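Local coordinates for macrophage migration inhibitory factor (Plasmodium berghei, PDB 2WKB), which is a parasite member of the macrophage migration inhibitory factor family, a small alpha/beta protein that assembles from three copies of its chain, at residues Thr81-Leu84 / Ser85-Ser89; Ser10-Asp13 / Asp14-Gln17. One frame throughout, in Å; residues are numbered along the deposited sequence.

Contact 1: residues Thr81-Leu84 / Ser85-Ser89; sequences TKIL and SNHLS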
loop_
_atom_site.group_PDB
_atom_site.type_symbol
_atom_site.label_atom_id
_atom_site.label_comp_id
_atom_site.label_asym_id
_atom_site.label_seq_id
_atom_site.Cartn_x
_atom_site.Cartn_y
_atom_site.Cartn_z
ATOM N N THR E 81 -3.065 17.484 -10.118
ATOM C CA THR E 81 -2.045 17.439 -11.196
ATOM C C THR E 81 -1.270 18.788 -11.178
ATOM O O THR E 81 0.012 18.790 -11.267
ATOM C CB THR E 81 -2.674 17.178 -12.553
ATOM O OG1 THR E 81 -3.331 15.908 -12.516
ATOM C CG2 THR E 81 -1.628 17.130 -13.704
ATOM N N LYS E 82 -1.985 19.880 -11.083
ATOM C CA LYS E 82 -1.346 21.224 -11.031
ATOM C C LYS E 82 -0.427 21.448 -9.844
ATOM O O LYS E 82 0.743 21.891 -10.011
ATOM C CB LYS E 82 -2.374 22.359 -11.064
ATOM C CG LYS E 82 -3.314 22.285 -12.199
ATOM C CD LYS E 82 -2.749 22.685 -13.522
ATOM C CE LYS E 82 -3.916 23.265 -14.377
ATOM N NZ LYS E 82 -4.635 22.234 -15.236
ATOM N N ILE E 83 -0.890 21.071 -8.653
ATOM C CA ILE E 83 -0.046 21.091 -7.480
ATOM C C ILE E 83 1.242 20.241 -7.654
ATOM O O ILE E 83 2.386 20.683 -7.324
ATOM C CB ILE E 83 -0.808 20.583 -6.227
ATOM C CG1 ILE E 83 -1.917 21.584 -5.836
ATOM C CG2 ILE E 83 0.178 20.296 -5.047
ATOM C CD1 ILE E 83 -2.969 20.991 -4.810
ATOM N N LEU E 84 1.120 19.028 -8.160
ATOM C CA LEU E 84 2.354 18.223 -8.264
ATOM C C LEU E 84 3.306 18.710 -9.391
ATOM O O LEU E 84 4.545 18.655 -9.245
ATOM C CB LEU E 84 2.004 16.761 -8.562
ATOM C CG LEU E 84 1.178 16.117 -7.481
ATOM C CD1 LEU E 84 0.743 14.730 -8.003
ATOM C CD2 LEU E 84 1.990 15.958 -6.197
ATOM N N SER E 85 2.753 19.131 -10.518
ATOM C CA SER E 85 3.628 19.574 -11.573
ATOM C C SER E 85 4.340 20.883 -11.109
ATOM O O SER E 85 5.506 21.103 -11.463
ATOM C CB SER E 85 2.884 19.738 -12.896
ATOM O OG SER E 85 1.974 20.780 -12.764
ATOM N N ASN E 86 3.680 21.694 -10.284
ATOM C CA ASN E 86 4.311 22.853 -9.644
ATOM C C ASN E 86 5.407 22.445 -8.660
ATOM O O ASN E 86 6.604 22.773 -8.870
ATOM C CB ASN E 86 3.242 23.821 -9.032
ATOM C CG ASN E 86 3.875 25.040 -8.291
ATOM O OD1 ASN E 86 4.916 25.553 -8.713
ATOM N ND2 ASN E 86 3.237 25.492 -7.189
ATOM N N HIS E 87 5.064 21.703 -7.617
ATOM C CA HIS E 87 6.017 21.392 -6.557
ATOM C C HIS E 87 7.095 20.346 -6.912
ATOM O O HIS E 87 8.233 20.402 -6.398
ATOM C CB HIS E 87 5.286 20.953 -5.272
ATOM C CG HIS E 87 4.561 22.066 -4.582
ATOM N ND1 HIS E 87 5.221 23.073 -3.906
ATOM C CD2 HIS E 87 3.239 22.359 -4.498
ATOM C CE1 HIS E 87 4.332 23.936 -3.433
ATOM N NE2 HIS E 87 3.122 23.522 -3.772
ATOM N N LEU E 88 6.738 19.360 -7.743
ATOM C CA LEU E 88 7.643 18.228 -7.987
ATOM C C LEU E 88 8.251 18.211 -9.351
ATOM O O LEU E 88 9.057 17.308 -9.652
ATOM C CB LEU E 88 6.951 16.896 -7.751
ATOM C CG LEU E 88 6.850 16.417 -6.281
ATOM C CD1 LEU E 88 6.240 17.404 -5.312
ATOM C CD2 LEU E 88 6.018 15.153 -6.309
ATOM N N SER E 89 7.852 19.189 -10.150
ATOM C CA SER E 89 8.144 19.336 -11.581
ATOM C C SER E 89 7.936 18.064 -12.368
ATOM O O SER E 89 8.694 17.785 -13.295
ATOM C CB SER E 89 9.565 19.855 -11.836
ATOM O OG SER E 89 9.959 20.760 -10.821
#
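Ile83 and His87, like Leu84 and Leu88, stand side by side one turn apart at the C-terminal end of helix 73-88, the helix of the beta-alpha-beta unit between strands 58-63 and 95-100. Four successive i to i+4 backbone hydrogen bonds hold this last stretch. The straightest runs from His87 N to Ile83 O (2.9 Å, N-H...O angle 177°), and the last from Leu88 N to Leu84 O (2.7 Å). Ser89 then leaves the helix with positive phi.

Apolar contacts follow two directions. Leu84 and Leu88 approach through their CD2 methyls (4.1 Å) and face the sheet, Leu84 on Val60 and Val95, both leucines on Cys58. Ile83 turns to helix 13-31, against Ile23 and Ala26. Its CG2, set anti to the backbone N, lies 3.7 Å from His87 CD2, while NE2 of that ring is hydrogen-bonded to Glu22; the imidazole thus bridges the two helices.

Among the polar groups, exposed Lys82 makes a salt bridge through NZ with Asp78. Ser85 folds its hydroxyl back over the preceding turn (chi1 66°), placing OG 3.2 Å from both Thr81 O and Lys82 O, two acceptors for one proton.

Contact 2: residues Ser10-Asp13 / Asp14-Gln17; sequences SIPD and DKAQ
Pro12 and Asp13 open helix 13-31 by accepting its first two i to i+4 hydrogen bonds, Ala16 N to Pro12 O (2.9 Å, N-H...O angle 165°) and Gln17 N to Asp13 O (2.9 Å). The extended backbone of Ile11 and Pro12 gives way to helical angles at Asp13.

Ile11 folds back over this first turn. With CG1 between the backbone N and the carbonyl carbon (chi1 53°), its CD1 reaches the helix backbone, 3.7 Å from Ala16 CA and 4.0 Å from Ala16 CB. Its other branch meets the lysine: Ile11 CG2 is 3.8 Å from Lys15 CD, the two side chains crossing at about a right angle.

Pro12 sits at the N-cap position, where the loop after strand 4-7 turns into the helix, and has no side-chain acceptor to offer the first turn. Its ring is applied to the base of the lysine, Pro12 CD lying 3.9 Å from Lys15 CB. The aliphatic chain of Lys15 bends at chi3, where it passes Ile11, and takes its ammonium to the carbonyl of His87 on helix 73-88.

Asp13 turns its carboxylate to the third subunit, where OD2 forms a salt bridge with Lys46 and OD1 accepts a hydrogen bond from Asn47 ND2. Ala16, buried, packs on Tyr42 of its own chain and on Asn47 of that same neighbouring subunit.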
loop_
_atom_site.group_PDB
_atom_site.type_symbol
_atom_site.label_atom_id
_atom_site.label_comp_id
_atom_site.label_asym_id
_atom_site.label_seq_id
_atom_site.Cartn_x
_atom_site.Cartn_y
_atom_site.Cartn_z
ATOM N N SER E 10 12.235 12.434 -5.421
ATOM C CA SER E 10 12.815 12.659 -4.072
ATOM C C SER E 10 12.692 14.120 -3.601
ATOM O O SER E 10 13.233 15.063 -4.260
ATOM C CB SER E 10 14.349 12.319 -4.170
ATOM O OG SER E 10 14.966 12.524 -2.867
ATOM N N ILE E 11 11.984 14.358 -2.495
ATOM C CA ILE E 11 11.845 15.734 -1.980
ATOM C C ILE E 11 12.045 15.711 -0.454
ATOM O O ILE E 11 11.775 14.707 0.221
ATOM C CB ILE E 11 10.489 16.394 -2.248
ATOM C CG1 ILE E 11 9.400 15.453 -1.733
ATOM C CG2 ILE E 11 10.350 16.758 -3.746
ATOM C CD1 ILE E 11 7.983 16.065 -1.940
ATOM N N PRO E 12 12.480 16.849 0.096
ATOM C CA PRO E 12 12.693 16.846 1.523
ATOM C C PRO E 12 11.389 16.807 2.301
ATOM O O PRO E 12 10.325 17.179 1.769
ATOM C CB PRO E 12 13.400 18.203 1.813
ATOM C CG PRO E 12 13.659 18.861 0.467
ATOM C CD PRO E 12 12.860 18.112 -0.589
ATOM N N ASP E 13 11.493 16.430 3.567
ATOM C CA ASP E 13 10.327 16.406 4.473
ATOM C C ASP E 13 9.500 17.674 4.479
ATOM O O ASP E 13 8.266 17.596 4.403
ATOM C CB ASP E 13 10.742 16.091 5.927
ATOM C CG ASP E 13 11.369 14.706 6.069
ATOM O OD1 ASP E 13 11.159 13.844 5.190
ATOM O OD2 ASP E 13 12.046 14.426 7.077
ATOM N N ASP E 14 10.135 18.855 4.646
ATOM C CA ASP E 14 9.316 20.070 4.643
ATOM C C ASP E 14 8.535 20.291 3.375
ATOM O O ASP E 14 7.368 20.730 3.442
ATOM C CB ASP E 14 10.075 21.403 4.969
ATOM C CG ASP E 14 10.612 21.461 6.404
ATOM O OD1 ASP E 14 10.183 20.676 7.281
ATOM O OD2 ASP E 14 11.514 22.323 6.635
ATOM N N LYS E 15 9.154 20.012 2.227
ATOM C CA LYS E 15 8.453 20.173 0.978
ATOM C C LYS E 15 7.306 19.114 0.831
ATOM O O LYS E 15 6.258 19.429 0.301
ATOM C CB LYS E 15 9.417 19.964 -0.180
ATOM C CG LYS E 15 8.749 20.155 -1.491
ATOM C CD LYS E 15 9.793 20.313 -2.644
ATOM C CE LYS E 15 9.326 21.371 -3.605
ATOM N NZ LYS E 15 10.227 21.268 -4.790
ATOM N N ALA E 16 7.559 17.914 1.279
ATOM C CA ALA E 16 6.491 16.855 1.298
ATOM C C ALA E 16 5.307 17.325 2.171
ATOM O O ALA E 16 4.148 17.209 1.760
ATOM C CB ALA E 16 7.055 15.527 1.863
ATOM N N GLN E 17 5.590 17.851 3.375
ATOM C CA GLN E 17 4.527 18.388 4.262
ATOM C C GLN E 17 3.747 19.456 3.564
ATOM O O GLN E 17 2.553 19.431 3.590
ATOM C CB GLN E 17 5.081 18.859 5.633
ATOM C CG GLN E 17 5.658 17.697 6.428
ATOM C CD GLN E 17 4.567 16.594 6.708
ATOM O OE1 GLN E 17 4.717 15.416 6.298
ATOM N NE2 GLN E 17 3.501 16.984 7.340
#

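Contact 1 closes helix 73-88 and contact 2 opens helix 13-31; their centres are 13 Å apart, and they meet directly. The ammonium of Lys15 probably donates a hydrogen bond to the carbonyl of His87, with NZ 2.7 Å from O, so the start of one helix is tied to the last turn of the other. Beside this polar link, Leu88 CD1 packs 4.0 Å from Ile11 CD1, which joins the apolar sides of both contacts. The two also look to different neighbours in the trimer: Thr81 of contact 1 packs on Gly111 of the second subunit, whereas contact 2 borders the third.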